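Local coordinates for protein isocitrate dehydrogenase [NAD] subunit 2, mitochondrial (Saccharomyces cerevisiae, PDB 3BLX) that catalyses, together with IDH1 in an octamer, the NAD+-dependent oxidative decarboxylation of isocitrate in the citric acid cycle, and also binds leaders of mitochondrial mRNAs, at residues 22-27 and 49-54; 54-59 and 74-79; 128-133 and 179-184. All blocks are in the same frame, centred on the assembly; numbering follows the deposited sequence.

The three contacts follow one another along the chain, contact 1 closing before contact 2 opens and contact 2 before contact 3. Contacts 1 and 2 are neighbours, their centres about 11 Å apart: they share Glu54, and the hydroxyl of Ser25 in contact 1 meets that of Ser76 in contact 2. Contact 1 has its own small parallel sheet, strands 22-23 and 51-52, and borders strand 82-85 through a backbone bond of Ser25 with Val82. Contact 3 lies on strands 130-136 and 183-188 of the mixed sheet, in which 82-85 is outermost within this chain. Contacts 1 and 2 thus form one continuous patch, while contact 3 joins a separate part, its nearest atoms about 18 and 21 Å away.

Contact 1 of 3, residues 22-27 and 49-54; sequences YTVSFI and VPIEWE
Phe26 and Trp53 meet edge to face: CD1 of Phe26 lies 3.4 Å from CE3 of Trp53, and the ring planes stand 83° apart. CG2 of Ile51 lies against the opposite face of the indole, off toward the rim. At the ring's edge, CZ3 of Trp53 touches CG1 of Val24 at 3.4 Å. With that CG1 anti to the backbone N (chi1 172°), the other branch of Val24 is left for Ile51, CG2 to CG2 at 3.7 Å.

These side chains are set in place by a parallel pairing in which Tyr22 is level with Ile51 and Thr23 with Glu52. Glu52 N donates to Tyr22 O at 3.0 Å and Val24 N to Glu52 O at 3.2 Å, both nearly straight at the hydrogen. The bond from Tyr22 N to Pro50 O is more bent at the hydrogen, and its donor also stands 40° out of the carbonyl plane, at the inverse gamma turn centred on Pro50.

Further out, Phe44 and Lys41 of helix 33-45 pack on Trp53, with Lys41 also in a cation-pi contact with Phe26, while Met305 and Met309 of helix 296-309 reach Val24. Strand 22-23, helix 33-45 and strand 51-52 thus form a beta-alpha-beta unit, with the connecting helix packed against the paired segments.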
ATOM      1  N   TYR B  22     -47.138 -48.518  10.229  1.00100.96           N
ATOM      2  CA  TYR B  22     -45.728 -48.157  10.378  1.00 91.59           C
ATOM      3  C   TYR B  22     -45.551 -46.703  10.814  1.00 94.50           C
ATOM      4  O   TYR B  22     -46.238 -45.807  10.315  1.00 92.24           O
ATOM      5  CB  TYR B  22     -44.989 -48.364   9.057  1.00 81.61           C
ATOM      6  CG  TYR B  22     -44.857 -49.800   8.630  1.00 81.92           C
ATOM      7  CD1 TYR B  22     -45.721 -50.351   7.683  1.00 84.31           C
ATOM      8  CD2 TYR B  22     -43.862 -50.606   9.158  1.00 82.10           C
ATOM      9  CE1 TYR B  22     -45.597 -51.663   7.285  1.00 80.30           C
ATOM     10  CE2 TYR B  22     -43.731 -51.921   8.766  1.00 88.52           C
ATOM     11  CZ  TYR B  22     -44.601 -52.445   7.833  1.00 89.94           C
ATOM     12  OH  TYR B  22     -44.467 -53.756   7.444  1.00 90.42           O
ATOM     13  N   THR B  23     -44.622 -46.472  11.739  1.00 76.83           N
ATOM     14  CA  THR B  23     -44.276 -45.117  12.158  1.00 87.57           C
ATOM     15  C   THR B  23     -43.236 -44.487  11.222  1.00 90.07           C
ATOM     16  O   THR B  23     -42.194 -45.087  10.953  1.00 82.01           O
ATOM     17  CB  THR B  23     -43.748 -45.100  13.606  1.00 96.02           C
ATOM     18  OG1 THR B  23     -43.047 -46.323  13.877  1.00 88.63           O
ATOM     19  CG2 THR B  23     -44.897 -44.965  14.586  1.00 97.32           C
ATOM     20  N   VAL B  24     -43.527 -43.282  10.733  1.00 82.47           N
ATOM     21  CA  VAL B  24     -42.635 -42.542   9.840  1.00 66.90           C
ATOM     22  C   VAL B  24     -42.472 -41.054  10.229  1.00 73.09           C
ATOM     23  O   VAL B  24     -43.432 -40.288  10.173  1.00 71.40           O
ATOM     24  CB  VAL B  24     -43.142 -42.624   8.388  1.00 71.55           C
ATOM     25  CG1 VAL B  24     -42.336 -41.703   7.489  1.00 75.12           C
ATOM     26  CG2 VAL B  24     -43.089 -44.052   7.880  1.00 67.19           C
ATOM     27  N   SER B  25     -41.260 -40.647  10.609  1.00 71.07           N
ATOM     28  CA  SER B  25     -40.996 -39.252  10.968  1.00 62.67           C
ATOM     29  C   SER B  25     -41.279 -38.366   9.768  1.00 55.31           C
ATOM     30  O   SER B  25     -41.198 -38.822   8.641  1.00 57.55           O
ATOM     31  CB  SER B  25     -39.549 -39.080  11.415  1.00 51.73           C
ATOM     32  OG  SER B  25     -39.234 -39.895  12.525  1.00 54.00           O
ATOM     33  N   PHE B  26     -41.618 -37.105   9.989  1.00 58.73           N
ATOM     34  CA  PHE B  26     -41.858 -36.241   8.846  1.00 64.88           C
ATOM     35  C   PHE B  26     -40.842 -35.109   8.587  1.00 89.63           C
ATOM     36  O   PHE B  26     -39.990 -35.236   7.713  1.00 98.20           O
ATOM     37  CB  PHE B  26     -43.275 -35.706   8.836  1.00 69.84           C
ATOM     38  CG  PHE B  26     -43.821 -35.541   7.459  1.00 70.67           C
ATOM     39  CD1 PHE B  26     -44.637 -36.506   6.911  1.00 67.28           C
ATOM     40  CD2 PHE B  26     -43.485 -34.442   6.690  1.00 83.42           C
ATOM     41  CE1 PHE B  26     -45.132 -36.370   5.631  1.00 67.58           C
ATOM     42  CE2 PHE B  26     -43.970 -34.302   5.402  1.00 68.96           C
ATOM     43  CZ  PHE B  26     -44.797 -35.268   4.873  1.00 70.50           C
ATOM     44  N   ILE B  27     -40.928 -34.010   9.326  1.00 76.75           N
ATOM     45  CA  ILE B  27     -40.129 -32.827   9.008  1.00 77.53           C
ATOM     46  C   ILE B  27     -40.745 -32.166   7.804  1.00 61.65           C
ATOM     47  O   ILE B  27     -40.287 -32.351   6.694  1.00 55.03           O
ATOM     48  CB  ILE B  27     -38.653 -33.134   8.647  1.00 54.09           C
ATOM     49  CG1 ILE B  27     -38.028 -34.116   9.630  1.00 54.25           C
ATOM     50  CG2 ILE B  27     -37.835 -31.827   8.547  1.00 51.70           C
ATOM     51  CD1 ILE B  27     -36.648 -34.550   9.249  1.00 44.78           C
ATOM     52  N   VAL B  49     -52.613 -46.324   3.081  1.00100.40           N
ATOM     53  CA  VAL B  49     -51.307 -46.929   3.312  1.00 88.24           C
ATOM     54  C   VAL B  49     -51.035 -46.985   4.821  1.00 85.31           C
ATOM     55  O   VAL B  49     -51.407 -46.071   5.564  1.00 87.31           O
ATOM     56  CB  VAL B  49     -50.171 -46.168   2.564  1.00 86.14           C
ATOM     57  CG1 VAL B  49     -50.554 -45.935   1.128  1.00 79.29           C
ATOM     58  CG2 VAL B  49     -49.871 -44.847   3.223  1.00 87.17           C
ATOM     59  N   PRO B  50     -50.396 -48.072   5.276  1.00 82.45           N
ATOM     60  CA  PRO B  50     -50.085 -48.418   6.675  1.00 84.25           C
ATOM     61  C   PRO B  50     -49.084 -47.481   7.358  1.00 83.82           C
ATOM     62  O   PRO B  50     -48.070 -47.954   7.857  1.00 82.43           O
ATOM     63  CB  PRO B  50     -49.450 -49.807   6.559  1.00 75.67           C
ATOM     64  CG  PRO B  50     -49.826 -50.304   5.200  1.00 82.46           C
ATOM     65  CD  PRO B  50     -49.963 -49.114   4.333  1.00 80.82           C
ATOM     66  N   ILE B  51     -49.374 -46.185   7.401  1.00 79.53           N
ATOM     67  CA  ILE B  51     -48.417 -45.211   7.916  1.00 90.90           C
ATOM     68  C   ILE B  51     -49.060 -44.122   8.783  1.00 89.16           C
ATOM     69  O   ILE B  51     -50.042 -43.485   8.388  1.00 73.24           O
ATOM     70  CB  ILE B  51     -47.619 -44.549   6.754  1.00 98.04           C
ATOM     71  CG1 ILE B  51     -46.790 -45.592   6.010  1.00 81.63           C
ATOM     72  CG2 ILE B  51     -46.717 -43.429   7.268  1.00 87.28           C
ATOM     73  CD1 ILE B  51     -46.237 -45.095   4.718  1.00 88.29           C
ATOM     74  N   GLU B  52     -48.494 -43.927   9.971  1.00 82.76           N
ATOM     75  CA  GLU B  52     -48.840 -42.806  10.832  1.00 90.43           C
ATOM     76  C   GLU B  52     -47.625 -41.879  10.934  1.00 95.05           C
ATOM     77  O   GLU B  52     -46.506 -42.332  11.183  1.00 80.07           O
ATOM     78  CB  GLU B  52     -49.256 -43.306  12.219  1.00 91.26           C
ATOM     79  CG  GLU B  52     -48.190 -44.136  12.918  1.00104.58           C
ATOM     80  CD  GLU B  52     -48.669 -44.763  14.211  1.00116.97           C
ATOM     81  OE1 GLU B  52     -49.809 -45.288  14.247  1.00121.46           O
ATOM     82  OE2 GLU B  52     -47.891 -44.737  15.186  1.00100.91           O
ATOM     83  N   TRP B  53     -47.847 -40.584  10.738  1.00 82.76           N
ATOM     84  CA  TRP B  53     -46.765 -39.612  10.749  1.00 77.84           C
ATOM     85  C   TRP B  53     -46.267 -39.245  12.150  1.00 73.31           C
ATOM     86  O   TRP B  53     -46.632 -39.884  13.127  1.00 83.97           O
ATOM     87  CB  TRP B  53     -47.212 -38.372  10.000  1.00 77.72           C
ATOM     88  CG  TRP B  53     -47.697 -38.694   8.613  1.00 96.09           C
ATOM     89  CD1 TRP B  53     -48.950 -38.493   8.112  1.00 96.65           C
ATOM     90  CD2 TRP B  53     -46.932 -39.287   7.550  1.00100.50           C
ATOM     91  NE1 TRP B  53     -49.012 -38.911   6.803  1.00 84.74           N
ATOM     92  CE2 TRP B  53     -47.788 -39.401   6.435  1.00 89.83           C
ATOM     93  CE3 TRP B  53     -45.604 -39.724   7.429  1.00 80.38           C
ATOM     94  CZ2 TRP B  53     -47.361 -39.926   5.222  1.00 84.24           C
ATOM     95  CZ3 TRP B  53     -45.187 -40.242   6.221  1.00 70.33           C
ATOM     96  CH2 TRP B  53     -46.060 -40.340   5.136  1.00 74.39           C
ATOM     97  N   GLU B  54     -45.425 -38.221  12.238  1.00 74.59           N
ATOM     98  CA  GLU B  54     -44.813 -37.835  13.503  1.00 73.16           C
ATOM     99  C   GLU B  54     -43.922 -36.619  13.303  1.00 74.82           C
ATOM    100  O   GLU B  54     -42.744 -36.654  13.623  1.00 89.83           O
ATOM    101  CB  GLU B  54     -43.992 -38.996  14.075  1.00 69.99           C
ATOM    102  CG  GLU B  54     -43.515 -38.791  15.518  1.00 90.52           C
ATOM    103  CD  GLU B  54     -42.911 -40.052  16.143  1.00108.65           C
ATOM    104  OE1 GLU B  54     -43.140 -41.160  15.607  1.00103.80           O
ATOM    105  OE2 GLU B  54     -42.213 -39.936  17.179  1.00101.50           O
TER

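Contact 2 of 3, residues 54-59 and 74-79; sequences ESCDVS and VQSITK
Cys56 and Ser76 make the close part of this contact, SG of Cys56 lying 3.2 Å from OG of Ser76 and 3.7 Å from its CB. The thiol sits beside the backbone N of its own residue (chi1 -57°), which turns SG onto the helix surface, where CG1 of Ile77 adds an apolar neighbour at 4.2 Å. Ser25 also packs here, its CB on the sulfur, and its hydroxyl is probably hydrogen-bonded to that of Ser76. Ala73, one turn earlier in the helix, also touches Cys56, and both Ser76 and Ile77 are buried.

Toward solvent the contact opens out and turns polar. The extended side chain of Glu54 carries OE2 over Ser76 toward Lys79, and the two charged chains cross at about a right angle. OE2 of Glu54 stands 3.5 Å from NZ of Lys79, a salt bridge at the long end of the range. The hydrogen bond from OG of Ser76 to the same OE2 is weak at 3.4 Å; the proton has another acceptor within reach, so the bond is not settled. The other carboxylate oxygen, OE1, accepts from ND2 of Asn80, so the two oxygens are engaged by different residues near the end of the helix. Replacing Glu54 by alanine removes the carboxylate, which would probably leave the Lys79 ammonium without its acidic mate and the Asn80 amide without this acceptor.

Loop and helix 71-80 are therefore joined by two kinds of chemistry: on the inner side a thiol packed closely on a serine and an isoleucine, on the outer side a carboxylate with two weak or long links through OE2, one of them to an ammonium group, and a hydrogen bond from Asn80 to OE1.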
ATOM      1  N   GLU B  54     -45.425 -38.221  12.238  1.00 74.59           N
ATOM      2  CA  GLU B  54     -44.813 -37.835  13.503  1.00 73.16           C
ATOM      3  C   GLU B  54     -43.922 -36.619  13.303  1.00 74.82           C
ATOM      4  O   GLU B  54     -42.744 -36.654  13.623  1.00 89.83           O
ATOM      5  CB  GLU B  54     -43.992 -38.996  14.075  1.00 69.99           C
ATOM      6  CG  GLU B  54     -43.515 -38.791  15.518  1.00 90.52           C
ATOM      7  CD  GLU B  54     -42.911 -40.052  16.143  1.00108.65           C
ATOM      8  OE1 GLU B  54     -43.140 -41.160  15.607  1.00103.80           O
ATOM      9  OE2 GLU B  54     -42.213 -39.936  17.179  1.00101.50           O
ATOM     10  N   SER B  55     -44.492 -35.542  12.782  1.00 86.54           N
ATOM     11  CA  SER B  55     -43.712 -34.379  12.370  1.00 93.50           C
ATOM     12  C   SER B  55     -42.622 -33.977  13.360  1.00 91.04           C
ATOM     13  O   SER B  55     -42.898 -33.769  14.538  1.00 80.45           O
ATOM     14  CB  SER B  55     -44.636 -33.196  12.067  1.00 90.41           C
ATOM     15  OG  SER B  55     -45.707 -33.140  12.987  1.00 87.37           O
ATOM     16  N   CYS B  56     -41.386 -33.879  12.862  1.00 91.78           N
ATOM     17  CA  CYS B  56     -40.223 -33.501  13.665  1.00 77.78           C
ATOM     18  C   CYS B  56     -39.774 -32.087  13.359  1.00 84.76           C
ATOM     19  O   CYS B  56     -39.995 -31.585  12.262  1.00 86.40           O
ATOM     20  CB  CYS B  56     -39.045 -34.426  13.368  1.00 74.64           C
ATOM     21  SG  CYS B  56     -39.350 -36.177  13.609  1.00 87.21           S
ATOM     22  N   ASP B  57     -39.129 -31.447  14.323  1.00 90.30           N
ATOM     23  CA  ASP B  57     -38.453 -30.192  14.053  1.00 81.19           C
ATOM     24  C   ASP B  57     -36.956 -30.455  14.083  1.00 85.35           C
ATOM     25  O   ASP B  57     -36.461 -31.108  15.000  1.00 90.04           O
ATOM     26  CB  ASP B  57     -38.834 -29.135  15.086  1.00 86.48           C
ATOM     27  CG  ASP B  57     -38.261 -27.762  14.754  1.00101.49           C
ATOM     28  OD1 ASP B  57     -38.455 -27.299  13.611  1.00102.30           O
ATOM     29  OD2 ASP B  57     -37.622 -27.139  15.633  1.00 96.06           O
ATOM     30  N   VAL B  58     -36.245 -29.960  13.073  1.00 97.69           N
ATOM     31  CA  VAL B  58     -34.798 -30.144  12.980  1.00 91.44           C
ATOM     32  C   VAL B  58     -34.053 -28.804  13.005  1.00 92.48           C
ATOM     33  O   VAL B  58     -32.885 -28.732  12.623  1.00107.25           O
ATOM     34  CB  VAL B  58     -34.395 -30.912  11.697  1.00 79.25           C
ATOM     35  CG1 VAL B  58     -34.862 -32.356  11.753  1.00 56.52           C
ATOM     36  CG2 VAL B  58     -34.944 -30.212  10.480  1.00 79.61           C
ATOM     37  N   SER B  59     -34.734 -27.748  13.441  1.00 93.52           N
ATOM     38  CA  SER B  59     -34.099 -26.443  13.589  1.00 93.57           C
ATOM     39  C   SER B  59     -32.748 -26.586  14.268  1.00 85.58           C
ATOM     40  O   SER B  59     -32.643 -27.173  15.344  1.00 83.13           O
ATOM     41  CB  SER B  59     -34.988 -25.494  14.395  1.00 93.47           C
ATOM     42  OG  SER B  59     -36.038 -24.981  13.599  1.00 80.40           O
ATOM     43  N   VAL B  74     -33.921 -36.320  16.802  1.00 70.44           N
ATOM     44  CA  VAL B  74     -32.956 -37.425  16.815  1.00 68.24           C
ATOM     45  C   VAL B  74     -33.601 -38.742  17.278  1.00 79.26           C
ATOM     46  O   VAL B  74     -33.519 -39.757  16.585  1.00 72.03           O
ATOM     47  CB  VAL B  74     -31.719 -37.112  17.706  1.00 76.18           C
ATOM     48  CG1 VAL B  74     -30.776 -38.315  17.771  1.00 58.91           C
ATOM     49  CG2 VAL B  74     -30.982 -35.884  17.201  1.00 71.72           C
ATOM     50  N   GLN B  75     -34.243 -38.714  18.445  1.00 83.24           N
ATOM     51  CA  GLN B  75     -34.859 -39.907  19.025  1.00 78.18           C
ATOM     52  C   GLN B  75     -35.983 -40.437  18.148  1.00 71.85           C
ATOM     53  O   GLN B  75     -36.103 -41.643  17.924  1.00 64.53           O
ATOM     54  CB  GLN B  75     -35.388 -39.604  20.426  1.00 75.75           C
ATOM     55  CG  GLN B  75     -34.321 -39.108  21.377  1.00 91.55           C
ATOM     56  CD  GLN B  75     -33.120 -40.032  21.423  1.00106.26           C
ATOM     57  OE1 GLN B  75     -33.248 -41.258  21.266  1.00 81.03           O
ATOM     58  NE2 GLN B  75     -31.939 -39.450  21.638  1.00 93.90           N
ATOM     59  N   SER B  76     -36.805 -39.522  17.655  1.00 59.15           N
ATOM     60  CA  SER B  76     -37.903 -39.875  16.773  1.00 66.09           C
ATOM     61  C   SER B  76     -37.450 -40.631  15.514  1.00 79.71           C
ATOM     62  O   SER B  76     -38.041 -41.641  15.137  1.00 72.94           O
ATOM     63  CB  SER B  76     -38.654 -38.609  16.374  1.00 73.26           C
ATOM     64  OG  SER B  76     -39.594 -38.889  15.356  1.00 82.31           O
ATOM     65  N   ILE B  77     -36.404 -40.132  14.864  1.00 87.12           N
ATOM     66  CA  ILE B  77     -35.940 -40.695  13.603  1.00 64.11           C
ATOM     67  C   ILE B  77     -35.104 -41.940  13.844  1.00 64.57           C
ATOM     68  O   ILE B  77     -35.188 -42.882  13.077  1.00 62.84           O
ATOM     69  CB  ILE B  77     -35.137 -39.662  12.793  1.00 65.94           C
ATOM     70  CG1 ILE B  77     -36.000 -38.444  12.506  1.00 55.74           C
ATOM     71  CG2 ILE B  77     -34.685 -40.244  11.499  1.00 59.39           C
ATOM     72  CD1 ILE B  77     -35.277 -37.372  11.785  1.00 55.39           C
ATOM     73  N   THR B  78     -34.306 -41.953  14.913  1.00 63.90           N
ATOM     74  CA  THR B  78     -33.501 -43.130  15.252  1.00 64.51           C
ATOM     75  C   THR B  78     -34.408 -44.324  15.530  1.00 80.06           C
ATOM     76  O   THR B  78     -34.053 -45.482  15.274  1.00 67.74           O
ATOM     77  CB  THR B  78     -32.622 -42.895  16.498  1.00 69.07           C
ATOM     78  OG1 THR B  78     -31.747 -41.783  16.274  1.00 68.49           O
ATOM     79  CG2 THR B  78     -31.794 -44.141  16.815  1.00 61.13           C
ATOM     80  N   LYS B  79     -35.586 -44.026  16.060  1.00 83.64           N
ATOM     81  CA  LYS B  79     -36.547 -45.054  16.419  1.00 78.47           C
ATOM     82  C   LYS B  79     -37.323 -45.548  15.209  1.00 79.10           C
ATOM     83  O   LYS B  79     -37.504 -46.747  15.043  1.00 67.08           O
ATOM     84  CB  LYS B  79     -37.529 -44.523  17.460  1.00 90.47           C
ATOM     85  CG  LYS B  79     -38.653 -45.506  17.809  1.00 93.00           C
ATOM     86  CD  LYS B  79     -39.965 -44.774  18.119  1.00 88.34           C
ATOM     87  CE  LYS B  79     -39.742 -43.583  19.055  1.00101.13           C
ATOM     88  NZ  LYS B  79     -40.877 -42.608  19.002  1.00 99.97           N
TER

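Contact 3 of 3, residues 128-133 and 179-184; sequences NVDLVL and IGRPRV
Arg181 reaches Asp130 and Val132 with its guanidinium. From CB through CG to CD the side chain heads toward strand 130-136, and it touches Val239 of the intervening strand 238-242. The chain bends at chi3 (135°), bringing one guanidinium face against CG2 of Val132 and NH2 to Asp130. NE makes a weak hydrogen bond to the carbonyl of Ala238, again on that middle strand. CZ comes 3.8 Å from CG2 of Val132, and NH1 is equally near that methyl, which sits 3.6 Å above the guanidinium plane and off toward its rim. NH2, at the tip, is 2.6 Å from the carbonyl O of Asp130, which lies near the plane at the edge of the group. A long salt bridge joins NH2 to OD1 of Asp130 at 3.7 Å; the carboxylate and guanidinium planes stand 86° apart, so the two groups do not face each other as a flat, two-pronged pair.

Beside this, CD1 of Ile179 reaches the same Val132 CG2 at 4.4 Å. Gly180, with positive phi, is the C-prime residue of the Schellman motif that ends helix 162-178, and Arg181 follows immediately. The chemistry implies that one arginine, just past a helix end, bridges over strand 238-242 with one flat face of the guanidinium against the Val132 methyl and its positively charged tip near both a backbone oxygen and a carboxylate of strand 130-136.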
ATOM      1  N   ASN B 128     -36.960 -39.605 -23.177  1.00 54.22           N
ATOM      2  CA  ASN B 128     -36.604 -40.983 -22.871  1.00 56.97           C
ATOM      3  C   ASN B 128     -35.409 -41.107 -21.968  1.00 54.44           C
ATOM      4  O   ASN B 128     -34.646 -42.064 -22.059  1.00 60.77           O
ATOM      5  CB  ASN B 128     -36.380 -41.793 -24.140  1.00 67.03           C
ATOM      6  CG  ASN B 128     -37.660 -42.046 -24.890  1.00 75.60           C
ATOM      7  OD1 ASN B 128     -37.752 -41.733 -26.075  1.00 65.90           O
ATOM      8  ND2 ASN B 128     -38.671 -42.599 -24.200  1.00 46.89           N
ATOM      9  N   VAL B 129     -35.254 -40.142 -21.084  1.00 48.32           N
ATOM     10  CA  VAL B 129     -34.194 -40.223 -20.104  1.00 45.80           C
ATOM     11  C   VAL B 129     -34.672 -40.951 -18.842  1.00 30.77           C
ATOM     12  O   VAL B 129     -35.720 -40.655 -18.301  1.00 38.77           O
ATOM     13  CB  VAL B 129     -33.543 -38.824 -19.825  1.00 36.96           C
ATOM     14  CG1 VAL B 129     -34.303 -37.724 -20.483  1.00 35.22           C
ATOM     15  CG2 VAL B 129     -33.382 -38.562 -18.343  1.00 48.59           C
ATOM     16  N   ASP B 130     -33.904 -41.934 -18.403  1.00 44.37           N
ATOM     17  CA  ASP B 130     -34.204 -42.620 -17.156  1.00 57.39           C
ATOM     18  C   ASP B 130     -32.883 -42.952 -16.455  1.00 48.09           C
ATOM     19  O   ASP B 130     -32.366 -44.055 -16.561  1.00 34.74           O
ATOM     20  CB  ASP B 130     -35.072 -43.865 -17.404  1.00 38.70           C
ATOM     21  CG  ASP B 130     -35.546 -44.508 -16.119  1.00 73.70           C
ATOM     22  OD1 ASP B 130     -35.089 -44.066 -15.035  1.00 77.51           O
ATOM     23  OD2 ASP B 130     -36.365 -45.456 -16.187  1.00 85.00           O
ATOM     24  N   LEU B 131     -32.353 -41.974 -15.731  1.00 44.06           N
ATOM     25  CA  LEU B 131     -31.007 -42.068 -15.194  1.00 33.75           C
ATOM     26  C   LEU B 131     -31.020 -42.341 -13.707  1.00 33.98           C
ATOM     27  O   LEU B 131     -31.885 -41.857 -12.995  1.00 35.10           O
ATOM     28  CB  LEU B 131     -30.273 -40.770 -15.485  1.00 21.53           C
ATOM     29  CG  LEU B 131     -30.078 -40.561 -16.976  1.00 35.87           C
ATOM     30  CD1 LEU B 131     -29.647 -39.144 -17.315  1.00 34.56           C
ATOM     31  CD2 LEU B 131     -29.088 -41.586 -17.496  1.00 24.44           C
ATOM     32  N   VAL B 132     -30.056 -43.124 -13.239  1.00 34.38           N
ATOM     33  CA  VAL B 132     -29.892 -43.351 -11.803  1.00 47.02           C
ATOM     34  C   VAL B 132     -28.431 -43.117 -11.399  1.00 48.51           C
ATOM     35  O   VAL B 132     -27.537 -43.797 -11.906  1.00 50.20           O
ATOM     36  CB  VAL B 132     -30.341 -44.775 -11.379  1.00 29.28           C
ATOM     37  CG1 VAL B 132     -30.146 -44.965  -9.904  1.00 33.49           C
ATOM     38  CG2 VAL B 132     -31.781 -44.981 -11.724  1.00 37.55           C
ATOM     39  N   LEU B 133     -28.201 -42.152 -10.500  1.00 40.00           N
ATOM     40  CA  LEU B 133     -26.864 -41.841  -9.996  1.00 26.59           C
ATOM     41  C   LEU B 133     -26.758 -42.022  -8.478  1.00 27.34           C
ATOM     42  O   LEU B 133     -27.540 -41.462  -7.733  1.00 33.61           O
ATOM     43  CB  LEU B 133     -26.480 -40.419 -10.375  1.00 32.79           C
ATOM     44  CG  LEU B 133     -25.091 -39.953  -9.914  1.00 37.51           C
ATOM     45  CD1 LEU B 133     -24.022 -40.809 -10.533  1.00 41.12           C
ATOM     46  CD2 LEU B 133     -24.834 -38.498 -10.241  1.00 27.24           C
ATOM     47  N   ILE B 179     -33.435 -53.097  -8.773  1.00 38.73           N
ATOM     48  CA  ILE B 179     -34.345 -52.439  -9.695  1.00 28.83           C
ATOM     49  C   ILE B 179     -34.184 -53.031 -11.090  1.00 53.55           C
ATOM     50  O   ILE B 179     -34.678 -52.461 -12.067  1.00 53.37           O
ATOM     51  CB  ILE B 179     -34.102 -50.911  -9.794  1.00 48.71           C
ATOM     52  CG1 ILE B 179     -32.653 -50.603 -10.177  1.00 44.59           C
ATOM     53  CG2 ILE B 179     -34.432 -50.214  -8.500  1.00 37.41           C
ATOM     54  CD1 ILE B 179     -32.432 -49.146 -10.534  1.00 46.02           C
ATOM     55  N   GLY B 180     -33.469 -54.154 -11.182  1.00 48.15           N
ATOM     56  CA  GLY B 180     -33.279 -54.852 -12.446  1.00 47.96           C
ATOM     57  C   GLY B 180     -32.479 -54.139 -13.532  1.00 55.49           C
ATOM     58  O   GLY B 180     -32.948 -53.917 -14.640  1.00 45.19           O
ATOM     59  N   ARG B 181     -31.250 -53.772 -13.220  1.00 58.43           N
ATOM     60  CA  ARG B 181     -30.389 -53.201 -14.232  1.00 54.26           C
ATOM     61  C   ARG B 181     -29.089 -53.993 -14.301  1.00 55.77           C
ATOM     62  O   ARG B 181     -28.473 -54.323 -13.268  1.00 39.23           O
ATOM     63  CB  ARG B 181     -30.134 -51.718 -13.956  1.00 59.55           C
ATOM     64  CG  ARG B 181     -31.149 -50.760 -14.575  1.00 51.24           C
ATOM     65  CD  ARG B 181     -31.264 -49.494 -13.739  1.00 41.21           C
ATOM     66  NE  ARG B 181     -31.276 -48.263 -14.529  1.00 57.43           N
ATOM     67  CZ  ARG B 181     -32.294 -47.412 -14.567  1.00 48.78           C
ATOM     68  NH1 ARG B 181     -33.384 -47.665 -13.864  1.00 44.84           N
ATOM     69  NH2 ARG B 181     -32.217 -46.313 -15.304  1.00 33.94           N
ATOM     70  N   PRO B 182     -28.673 -54.306 -15.529  1.00 52.01           N
ATOM     71  CA  PRO B 182     -27.498 -55.131 -15.819  1.00 50.14           C
ATOM     72  C   PRO B 182     -26.177 -54.448 -15.410  1.00 61.97           C
ATOM     73  O   PRO B 182     -25.380 -55.102 -14.729  1.00 56.96           O
ATOM     74  CB  PRO B 182     -27.551 -55.319 -17.347  1.00 36.29           C
ATOM     75  CG  PRO B 182     -28.795 -54.663 -17.818  1.00 41.25           C
ATOM     76  CD  PRO B 182     -29.303 -53.758 -16.740  1.00 40.13           C
ATOM     77  N   ARG B 183     -25.962 -53.181 -15.800  1.00 48.12           N
ATOM     78  CA  ARG B 183     -24.654 -52.516 -15.648  1.00 49.08           C
ATOM     79  C   ARG B 183     -24.575 -51.551 -14.488  1.00 38.41           C
ATOM     80  O   ARG B 183     -25.487 -50.765 -14.280  1.00 33.78           O
ATOM     81  CB  ARG B 183     -24.284 -51.707 -16.893  1.00 37.97           C
ATOM     82  CG  ARG B 183     -24.676 -52.315 -18.191  1.00 47.65           C
ATOM     83  CD  ARG B 183     -25.103 -51.207 -19.121  1.00 60.63           C
ATOM     84  NE  ARG B 183     -23.990 -50.415 -19.629  1.00 55.29           N
ATOM     85  CZ  ARG B 183     -24.129 -49.256 -20.265  1.00 45.96           C
ATOM     86  NH1 ARG B 183     -25.335 -48.744 -20.447  1.00 29.71           N
ATOM     87  NH2 ARG B 183     -23.067 -48.604 -20.716  1.00 46.14           N
ATOM     88  N   VAL B 184     -23.475 -51.599 -13.739  1.00 45.35           N
ATOM     89  CA  VAL B 184     -23.124 -50.460 -12.902  1.00 39.88           C
ATOM     90  C   VAL B 184     -21.871 -49.837 -13.470  1.00 24.88           C
ATOM     91  O   VAL B 184     -20.883 -50.508 -13.736  1.00 28.58           O
ATOM     92  CB  VAL B 184     -22.984 -50.782 -11.406  1.00 39.60           C
ATOM     93  CG1 VAL B 184     -23.703 -52.083 -11.060  1.00 31.75           C
ATOM     94  CG2 VAL B 184     -21.551 -50.820 -11.008  1.00 32.33           C
TER